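Local coordinates for penicillin-binding protein activator LpoA (Escherichia coli, PDB 6DR3) that regulates peptidoglycan synthesis as an outer-membrane lipoprotein essential for the function of penicillin-binding protein 1A, whose transpeptidase activity it stimulates in vitro, at residues Gln37-Ala40 and Ile41-Leu44; Arg69-Lys72 and Thr73-Ala76; Pro121-Asp124 and Leu125-Leu129; Leu163-Asn166 and Ala167-Ile171. All coordinates share one frame; numbering follows the deposited sequence.

Contact 1. Residues Gln37-Ala40 and Ile41-Leu44; sequences QLLA and IRAL
L39 and R42, one helical turn apart, run side by side and point the same way, and the leucine methyl packs on the guanidinium face. Methyl CD2 of L39 sits over the centre of that face, with L39 CD2 3.8 Å from R42 CZ. The arginine arrives flat because its chain leaves with CG anti to the backbone N (chi1 -169°) and then bends at chi3 (-57°), folding the planar group back alongside the leucine. Further round the helix, I41, with CG1 beside its own backbone N (chi1 -61°), places I41 CG1 3.2 Å from Q37 O, while L44 lays its CG against the carbonyl oxygen of A40.

The polar interactions are mostly those of the backbone. I41, R42, A43 and L44 donate in turn to Q37, L38, L39 and A40, the last bond, L44 N to A40 O, being 2.8 Å long. A water in the plane of the guanidinium, at its edge, accepts from R42 NE at 2.8 Å and donates weakly to L38 O at 2.8 Å. L38 O thus takes R42 N, at 3.1 Å, as well as this bridge to the same residue's side chain. R42 NH2 turns to the tertiary structure and donates to M10 O.

Helices 18-25, 50-58 and 66-82 press on different side chains of this turn: L22 meets A40, L56 meets I41, and L75 meets L38. Helix 30-47, packed between helices before and after it in the chain, is one element of the all-helical amino-terminal domain of LpoA, which has TPR-like motifs.

Contact 2. Residues Arg69-Lys72 and Thr73-Ala76; sequences RREK and TLLA
T73 N donates to R69 O at 3.0 Å, and the same four-residue step is repeated by L74 to R70, L75 to E71 and A76 to K72. Regular alpha-helical geometry therefore runs unbroken through R69-A76, with the E71 and L74 CA atoms 5.2 Å apart. On top of this ladder comes a side-chain bond. The hydroxyl of T73 donates to R70 O at 2.6 Å, while L74 N reaches that oxygen at 3.2 Å from the same face of the carbonyl plane. R70 O is thus gripped twice. A chi1 of 61° tucks OG1 between the threonine's own N and carbonyl carbon, from where it can turn back onto the preceding turn, a habit familiar for threonine within helices.

These residues belong to helix 66-82, one of the helices of the TPR-like amino-terminal domain, and its two sides differ. R69, R70 and T73 lie on the exposed side, where R69 NH2 finds Q62 O.

On the buried side E71 and L75 cross at a slant. The glutamate bends at chi2 (62°), which brings OE2 against the leucine's branch point, E71 OE2 lying 3.5 Å from both L75 CG and L75 CD2. The carboxylate itself is held by helix 103-117: R108 forms a salt bridge with OE2, and Q105 a hydrogen bond to OE1.

Contact 3. Residues Pro121-Asp124 and Leu125-Leu129; sequences PSID and LLRAL
I123 and R127 make the close-packed part of this first helical turn, their side chains slanting across each other. Both CG1 and CD1 of the isoleucine come within 3.3 Å of R127 NH1, and CG1 stands above one guanidinium face, displaced toward its rim. With CG1 anti to the backbone N (chi1 -170°), the isoleucine sends its longer branch toward R127, onto the guanidinium face; the arginine chain is extended from CG to NE. R127 NE is used beyond this turn, in a salt bridge with E169. The inner side is buried too: L125 and A128 pack on I114 of helix 103-117 and L126 on A151 and L152 of helix 138-153.

The outward side is looser and faces solvent at D124. That carboxylate does not touch the arginine: D124 OD2 and R127 NH1 are 5.6 Å apart. A water lies between them, accepting from R127 NH1 at 3.1 Å and donating only weakly to D124 OD2 at 2.9 Å.

At the start of the helix S122 acts twice. Its carbonyl oxygen accepts a hydrogen bond from L126 N at 3.1 Å, and its hydroxyl oxygen OG accepts from L125 N, a straight (161°) but weak bond at 3.5 Å. That serine, one residue before I123, occupies the N-cap position, its side chain making the weak capping bond that opens helix 123-132 directly after P121.

Contact 4. Residues Leu163-Asn166 and Ala167-Ile171; sequences LVIN and ADENI
N166 N donates to E169 OE1 in the shortest sound polar bond here, 2.8 Å long and almost straight at 174°. The carboxylate oxygen receives it on its anti lone pair, the one facing away from OE2. OE2 is the oxygen that takes the salt bridge from R127 of helix 123-132. The glutamate thus reaches both its own turn and a neighbouring helix.

Torsions explain the reach. E169 sets CG beside its own N (chi1 -70°) and then runs on extended, doubling back over the turn toward the residue three places earlier. Around OE1 the neighbours are carbon as well as nitrogen: I165 CA lies 3.6 Å from E169 OE1, and N166 CB 3.5 Å from it. The side chains of N166 and E169 cross at a slant, with the amide and carboxylate planes 30° apart. D168 comes to the same asparagine from further along the turn, placing OD1 3.5 Å from N166 CB.

A return bond closes the ring between the two residues, E169 N donating to N166 O at 3.1 Å. It strikes that oxygen from above the carbonyl plane instead of along a lone pair. On the side of helix 170-185, I165 rests on L172, Q173 and L176.

N166 to E169 form a type I beta turn, and E169 is also at the N-cap position of that helix. This turn at the surface, bridged by the E169 side chain, leads from the loop after helix 157-161 into helix 170-185.

The four contacts fall into two pairs on a long all-helical domain. Contacts 1 and 2, with centres about 11 Å apart, lie on helices 30-47 and 66-82, which pack together: L75 CD2 packs 3.7 Å from R42 CA, and R42 NH2 stands 3.6 Å from E71 OE2, a long and weak ion pair. Contacts 3 and 4, with centres about 12 Å apart, are fastened more firmly by the salt bridge from R127 NE to E169 OE2 at 2.6 Å, beside which I123 CD1 abuts V164 O. Between the pairs nothing touches; contacts 2 and 3 are about 13 Å apart at their nearest atoms, and the centres of contacts 1 and 4 about 37 Å.

Contact 1. Residues Gln37-Ala40 and Ile41-Leu44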
loop_
_atom_site.group_PDB
_atom_site.type_symbol
_atom_site.label_atom_id
_atom_site.label_comp_id
_atom_site.label_asym_id
_atom_site.label_seq_id
_atom_site.Cartn_x
_atom_site.Cartn_y
_atom_site.Cartn_z
ATOM N N GLN A 37 -16.718 -1.985 -16.050
ATOM C CA GLN A 37 -15.526 -2.021 -16.889
ATOM C C GLN A 37 -14.298 -1.558 -16.117
ATOM O O GLN A 37 -13.230 -2.176 -16.206
ATOM C CB GLN A 37 -15.742 -1.156 -18.132
ATOM C CG GLN A 37 -14.595 -1.194 -19.123
ATOM C CD GLN A 37 -14.926 -0.467 -20.410
ATOM O OE1 GLN A 37 -16.056 -0.022 -20.610
ATOM N NE2 GLN A 37 -13.942 -0.341 -21.291
ATOM N N LEU A 38 -14.429 -0.473 -15.351
ATOM C CA LEU A 38 -13.316 -0.011 -14.527
ATOM C C LEU A 38 -12.901 -1.076 -13.522
ATOM O O LEU A 38 -11.710 -1.243 -13.238
ATOM C CB LEU A 38 -13.700 1.280 -13.805
ATOM C CG LEU A 38 -13.812 2.534 -14.674
ATOM C CD1 LEU A 38 -14.525 3.635 -13.912
ATOM C CD2 LEU A 38 -12.434 3.001 -15.123
ATOM N N LEU A 39 -13.873 -1.806 -12.970
ATOM C CA LEU A 39 -13.555 -2.851 -12.004
ATOM C C LEU A 39 -12.874 -4.036 -12.679
ATOM O O LEU A 39 -11.936 -4.620 -12.122
ATOM C CB LEU A 39 -14.826 -3.292 -11.282
ATOM C CG LEU A 39 -15.300 -2.327 -10.194
ATOM C CD1 LEU A 39 -16.784 -2.503 -9.905
ATOM C CD2 LEU A 39 -14.483 -2.540 -8.929
ATOM N N ALA A 40 -13.328 -4.402 -13.880
ATOM C CA ALA A 40 -12.669 -5.468 -14.626
ATOM C C ALA A 40 -11.203 -5.136 -14.870
ATOM O O ALA A 40 -10.329 -5.995 -14.708
ATOM C CB ALA A 40 -13.390 -5.705 -15.952
ATOM N N ILE A 41 -10.916 -3.893 -15.259
ATOM C CA ILE A 41 -9.531 -3.468 -15.451
ATOM C C ILE A 41 -8.740 -3.658 -14.163
ATOM O O ILE A 41 -7.629 -4.201 -14.166
ATOM C CB ILE A 41 -9.485 -2.005 -15.928
ATOM C CG1 ILE A 41 -10.210 -1.856 -17.267
ATOM C CG2 ILE A 41 -8.041 -1.516 -16.058
ATOM C CD1 ILE A 41 -10.563 -0.426 -17.613
ATOM N N ARG A 42 -9.306 -3.210 -13.039
ATOM C CA ARG A 42 -8.626 -3.339 -11.754
ATOM C C ARG A 42 -8.309 -4.796 -11.443
ATOM O O ARG A 42 -7.198 -5.120 -11.004
ATOM C CB ARG A 42 -9.491 -2.730 -10.648
ATOM C CG ARG A 42 -8.783 -2.560 -9.312
ATOM C CD ARG A 42 -9.775 -2.347 -8.172
ATOM N NE ARG A 42 -10.643 -1.190 -8.392
ATOM C CZ ARG A 42 -11.490 -0.704 -7.487
ATOM N NH1 ARG A 42 -11.591 -1.272 -6.291
ATOM N NH2 ARG A 42 -12.236 0.354 -7.775
ATOM N N ALA A 43 -9.272 -5.691 -11.669
ATOM C CA ALA A 43 -9.059 -7.102 -11.365
ATOM C C ALA A 43 -8.089 -7.744 -12.351
ATOM O O ALA A 43 -7.239 -8.550 -11.955
ATOM C CB ALA A 43 -10.396 -7.844 -11.369
ATOM N N LEU A 44 -8.204 -7.408 -13.639
ATOM C CA LEU A 44 -7.285 -7.962 -14.630
ATOM C C LEU A 44 -5.837 -7.635 -14.282
ATOM O O LEU A 44 -4.956 -8.496 -14.384
ATOM C CB LEU A 44 -7.631 -7.439 -16.023
ATOM C CG LEU A 44 -8.929 -7.967 -16.646
ATOM C CD1 LEU A 44 -9.306 -7.157 -17.880
ATOM C CD2 LEU A 44 -8.799 -9.437 -16.999
HETATM O O HOH W 1 -11.485 0.073 -10.783
#

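Contact 2. Residues Arg69-Lys72 and Thr73-Ala76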
loop_
_atom_site.group_PDB
_atom_site.type_symbol
_atom_site.label_atom_id
_atom_site.label_comp_id
_atom_site.label_asym_id
_atom_site.label_seq_id
_atom_site.Cartn_x
_atom_site.Cartn_y
_atom_site.Cartn_z
ATOM N N ARG A 69 -13.264 9.208 -13.911
ATOM C CA ARG A 69 -11.986 9.633 -14.470
ATOM C C ARG A 69 -10.870 9.522 -13.440
ATOM O O ARG A 69 -9.744 9.139 -13.779
ATOM C CB ARG A 69 -12.087 11.063 -14.999
ATOM C CG ARG A 69 -10.836 11.518 -15.743
ATOM C CD ARG A 69 -11.045 12.832 -16.478
ATOM N NE ARG A 69 -12.173 12.769 -17.401
ATOM C CZ ARG A 69 -12.153 12.141 -18.573
ATOM N NH1 ARG A 69 -11.062 11.507 -18.977
ATOM N NH2 ARG A 69 -13.233 12.140 -19.342
ATOM N N ARG A 70 -11.157 9.853 -12.178
ATOM C CA ARG A 70 -10.152 9.695 -11.135
ATOM C C ARG A 70 -9.735 8.236 -10.995
ATOM O O ARG A 70 -8.546 7.933 -10.842
ATOM C CB ARG A 70 -10.678 10.241 -9.806
ATOM C CG ARG A 70 -10.559 11.758 -9.689
ATOM C CD ARG A 70 -10.874 12.262 -8.285
ATOM N NE ARG A 70 -12.306 12.461 -8.066
ATOM C CZ ARG A 70 -12.976 13.559 -8.412
ATOM N NH1 ARG A 70 -12.353 14.570 -9.008
ATOM N NH2 ARG A 70 -14.277 13.647 -8.165
ATOM N N GLU A 71 -10.699 7.316 -11.061
ATOM C CA GLU A 71 -10.360 5.897 -11.035
ATOM C C GLU A 71 -9.533 5.511 -12.255
ATOM O O GLU A 71 -8.613 4.692 -12.155
ATOM C CB GLU A 71 -11.635 5.055 -10.956
ATOM C CG GLU A 71 -11.404 3.552 -11.017
ATOM C CD GLU A 71 -10.566 3.039 -9.860
ATOM O OE1 GLU A 71 -10.564 3.683 -8.790
ATOM O OE2 GLU A 71 -9.910 1.990 -10.025
ATOM N N LYS A 72 -9.839 6.094 -13.417
ATOM C CA LYS A 72 -9.071 5.787 -14.619
ATOM C C LYS A 72 -7.607 6.170 -14.441
ATOM O O LYS A 72 -6.705 5.399 -14.791
ATOM C CB LYS A 72 -9.666 6.503 -15.832
ATOM C CG LYS A 72 -8.912 6.220 -17.132
ATOM C CD LYS A 72 -9.441 7.026 -18.308
ATOM C CE LYS A 72 -8.585 6.788 -19.546
ATOM N NZ LYS A 72 -8.999 7.629 -20.702
ATOM N N THR A 73 -7.350 7.364 -13.901
ATOM C CA THR A 73 -5.971 7.806 -13.723
ATOM C C THR A 73 -5.215 6.866 -12.793
ATOM O O THR A 73 -4.023 6.604 -12.994
ATOM C CB THR A 73 -5.931 9.235 -13.179
ATOM O OG1 THR A 73 -6.575 9.284 -11.899
ATOM C CG2 THR A 73 -6.623 10.201 -14.137
ATOM N N LEU A 74 -5.891 6.344 -11.769
ATOM C CA LEU A 74 -5.234 5.416 -10.854
ATOM C C LEU A 74 -4.955 4.082 -11.535
ATOM O O LEU A 74 -3.882 3.496 -11.351
ATOM C CB LEU A 74 -6.091 5.223 -9.604
ATOM C CG LEU A 74 -5.511 4.346 -8.491
ATOM C CD1 LEU A 74 -4.109 4.793 -8.090
ATOM C CD2 LEU A 74 -6.438 4.365 -7.287
ATOM N N LEU A 75 -5.905 3.589 -12.335
ATOM C CA LEU A 75 -5.664 2.371 -13.101
ATOM C C LEU A 75 -4.505 2.546 -14.070
ATOM O O LEU A 75 -3.780 1.585 -14.352
ATOM C CB LEU A 75 -6.929 1.968 -13.860
ATOM C CG LEU A 75 -8.139 1.561 -13.017
ATOM C CD1 LEU A 75 -9.376 1.459 -13.894
ATOM C CD2 LEU A 75 -7.890 0.243 -12.297
ATOM N N ALA A 76 -4.313 3.760 -14.593
ATOM C CA ALA A 76 -3.196 4.008 -15.497
ATOM C C ALA A 76 -1.864 3.748 -14.806
ATOM O O ALA A 76 -0.931 3.217 -15.422
ATOM C CB ALA A 76 -3.254 5.441 -16.023
#

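Contact 3. Residues Pro121-Asp124 and Leu125-Leu129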
loop_
_atom_site.group_PDB
_atom_site.type_symbol
_atom_site.label_atom_id
_atom_site.label_comp_id
_atom_site.label_asym_id
_atom_site.label_seq_id
_atom_site.Cartn_x
_atom_site.Cartn_y
_atom_site.Cartn_z
ATOM N N PRO A 121 15.013 -0.087 0.559
ATOM C CA PRO A 121 14.811 0.689 1.793
ATOM C C PRO A 121 15.289 2.124 1.639
ATOM O O PRO A 121 16.452 2.384 1.323
ATOM C CB PRO A 121 15.632 -0.080 2.835
ATOM C CG PRO A 121 16.629 -0.854 2.049
ATOM C CD PRO A 121 15.949 -1.207 0.766
ATOM N N SER A 122 14.371 3.058 1.864
ATOM C CA SER A 122 14.687 4.479 1.870
ATOM C C SER A 122 13.624 5.181 2.700
ATOM O O SER A 122 12.624 4.580 3.099
ATOM C CB SER A 122 14.750 5.049 0.450
ATOM O OG SER A 122 13.470 5.053 -0.155
ATOM N N ILE A 123 13.855 6.467 2.965
ATOM C CA ILE A 123 12.878 7.233 3.732
ATOM C C ILE A 123 11.575 7.355 2.955
ATOM O O ILE A 123 10.492 7.422 3.548
ATOM C CB ILE A 123 13.453 8.613 4.109
ATOM C CG1 ILE A 123 12.537 9.303 5.121
ATOM C CG2 ILE A 123 13.654 9.474 2.860
ATOM C CD1 ILE A 123 13.151 10.525 5.770
ATOM N N ASP A 124 11.654 7.374 1.623
ATOM C CA ASP A 124 10.444 7.458 0.812
ATOM C C ASP A 124 9.580 6.216 0.989
ATOM O O ASP A 124 8.355 6.316 1.123
ATOM C CB ASP A 124 10.814 7.647 -0.658
ATOM C CG ASP A 124 11.762 8.812 -0.877
ATOM O OD1 ASP A 124 12.954 8.688 -0.523
ATOM O OD2 ASP A 124 11.313 9.852 -1.402
ATOM N N LEU A 125 10.201 5.034 0.993
ATOM C CA LEU A 125 9.434 3.802 1.157
ATOM C C LEU A 125 8.807 3.725 2.541
ATOM O O LEU A 125 7.645 3.327 2.680
ATOM C CB LEU A 125 10.328 2.586 0.909
ATOM C CG LEU A 125 9.672 1.221 1.139
ATOM C CD1 LEU A 125 8.455 1.036 0.238
ATOM C CD2 LEU A 125 10.676 0.105 0.919
ATOM N N LEU A 126 9.565 4.094 3.576
ATOM C CA LEU A 126 9.020 4.092 4.930
ATOM C C LEU A 126 7.805 5.004 5.025
ATOM O O LEU A 126 6.768 4.621 5.578
ATOM C CB LEU A 126 10.100 4.520 5.927
ATOM C CG LEU A 126 11.300 3.575 6.050
ATOM C CD1 LEU A 126 12.381 4.184 6.925
ATOM C CD2 LEU A 126 10.877 2.220 6.600
ATOM N N ARG A 127 7.909 6.216 4.475
ATOM C CA ARG A 127 6.787 7.148 4.518
ATOM C C ARG A 127 5.572 6.585 3.794
ATOM O O ARG A 127 4.432 6.778 4.235
ATOM C CB ARG A 127 7.195 8.489 3.907
ATOM C CG ARG A 127 8.135 9.319 4.771
ATOM C CD ARG A 127 8.304 10.717 4.194
ATOM N NE ARG A 127 9.001 11.624 5.109
ATOM C CZ ARG A 127 10.207 12.156 4.901
ATOM N NH1 ARG A 127 10.895 11.899 3.793
ATOM N NH2 ARG A 127 10.729 12.966 5.813
ATOM N N ALA A 128 5.790 5.884 2.679
ATOM C CA ALA A 128 4.671 5.324 1.929
ATOM C C ALA A 128 3.995 4.207 2.715
ATOM O O ALA A 128 2.761 4.143 2.788
ATOM C CB ALA A 128 5.152 4.814 0.570
ATOM N N LEU A 129 4.789 3.313 3.309
ATOM C CA LEU A 129 4.221 2.269 4.154
ATOM C C LEU A 129 3.476 2.869 5.339
ATOM O O LEU A 129 2.390 2.400 5.702
ATOM C CB LEU A 129 5.328 1.334 4.640
ATOM C CG LEU A 129 5.929 0.408 3.584
ATOM C CD1 LEU A 129 7.263 -0.137 4.059
ATOM C CD2 LEU A 129 4.969 -0.729 3.273
HETATM O O HOH W 2 10.019 11.022 0.960
#

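Contact 4. Residues Leu163-Asn166 and Ala167-Ile171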
loop_
_atom_site.group_PDB
_atom_site.type_symbol
_atom_site.label_atom_id
_atom_site.label_comp_id
_atom_site.label_asym_id
_atom_site.label_seq_id
_atom_site.Cartn_x
_atom_site.Cartn_y
_atom_site.Cartn_z
ATOM N N LEU A 163 19.291 9.642 8.106
ATOM C CA LEU A 163 17.887 9.939 7.865
ATOM C C LEU A 163 17.478 11.214 8.593
ATOM O O LEU A 163 17.844 11.435 9.750
ATOM C CB LEU A 163 17.010 8.772 8.320
ATOM C CG LEU A 163 17.128 7.475 7.517
ATOM C CD1 LEU A 163 16.308 6.373 8.173
ATOM C CD2 LEU A 163 16.680 7.681 6.079
ATOM N N VAL A 164 16.713 12.054 7.901
ATOM C CA VAL A 164 16.220 13.316 8.442
ATOM C C VAL A 164 14.701 13.289 8.365
ATOM O O VAL A 164 14.132 13.209 7.268
ATOM C CB VAL A 164 16.785 14.526 7.679
ATOM C CG1 VAL A 164 16.490 15.817 8.434
ATOM C CG2 VAL A 164 18.285 14.368 7.449
ATOM N N ILE A 165 14.046 13.352 9.520
ATOM C CA ILE A 165 12.594 13.286 9.595
ATOM C C ILE A 165 12.058 14.633 10.061
ATOM O O ILE A 165 12.773 15.455 10.642
ATOM C CB ILE A 165 12.117 12.149 10.523
ATOM C CG1 ILE A 165 12.577 12.389 11.966
ATOM C CG2 ILE A 165 12.633 10.810 10.006
ATOM C CD1 ILE A 165 12.005 11.402 12.967
ATOM N N ASN A 166 10.776 14.854 9.796
ATOM C CA ASN A 166 10.100 16.077 10.194
ATOM C C ASN A 166 9.536 15.937 11.605
ATOM O O ASN A 166 9.329 14.832 12.114
ATOM C CB ASN A 166 8.986 16.417 9.205
ATOM C CG ASN A 166 9.509 16.645 7.798
ATOM O OD1 ASN A 166 10.551 17.270 7.606
ATOM N ND2 ASN A 166 8.789 16.130 6.808
ATOM N N ALA A 167 9.284 17.087 12.236
ATOM C CA ALA A 167 8.868 17.091 13.635
ATOM C C ALA A 167 7.541 16.370 13.838
ATOM O O ALA A 167 7.311 15.787 14.903
ATOM C CB ALA A 167 8.771 18.529 14.145
ATOM N N ASP A 168 6.663 16.391 12.837
ATOM C CA ASP A 168 5.330 15.817 12.964
ATOM C C ASP A 168 5.262 14.356 12.529
ATOM O O ASP A 168 4.158 13.815 12.402
ATOM C CB ASP A 168 4.327 16.646 12.156
ATOM C CG ASP A 168 4.632 16.654 10.670
ATOM O OD1 ASP A 168 5.647 16.052 10.260
ATOM O OD2 ASP A 168 3.854 17.265 9.910
ATOM N N GLU A 169 6.402 13.709 12.300
ATOM C CA GLU A 169 6.427 12.300 11.903
ATOM C C GLU A 169 6.725 11.430 13.124
ATOM O O GLU A 169 7.785 10.816 13.253
ATOM C CB GLU A 169 7.455 12.081 10.796
ATOM C CG GLU A 169 7.070 12.686 9.459
ATOM C CD GLU A 169 8.111 12.435 8.386
ATOM O OE1 GLU A 169 9.203 13.035 8.460
ATOM O OE2 GLU A 169 7.842 11.626 7.474
ATOM N N ASN A 170 5.748 11.385 14.035
ATOM C CA ASN A 170 5.948 10.662 15.286
ATOM C C ASN A 170 5.926 9.153 15.078
ATOM O O ASN A 170 6.585 8.419 15.823
ATOM C CB ASN A 170 4.887 11.061 16.312
ATOM C CG ASN A 170 5.298 10.718 17.737
ATOM O OD1 ASN A 170 6.467 10.847 18.107
ATOM N ND2 ASN A 170 4.341 10.267 18.540
ATOM N N ILE A 171 5.176 8.666 14.090
ATOM C CA ILE A 171 5.167 7.231 13.819
ATOM C C ILE A 171 6.509 6.797 13.239
ATOM O O ILE A 171 7.095 5.796 13.667
ATOM C CB ILE A 171 3.993 6.864 12.892
ATOM C CG1 ILE A 171 2.671 6.994 13.662
ATOM C CG2 ILE A 171 4.159 5.442 12.332
ATOM C CD1 ILE A 171 1.423 6.717 12.836
#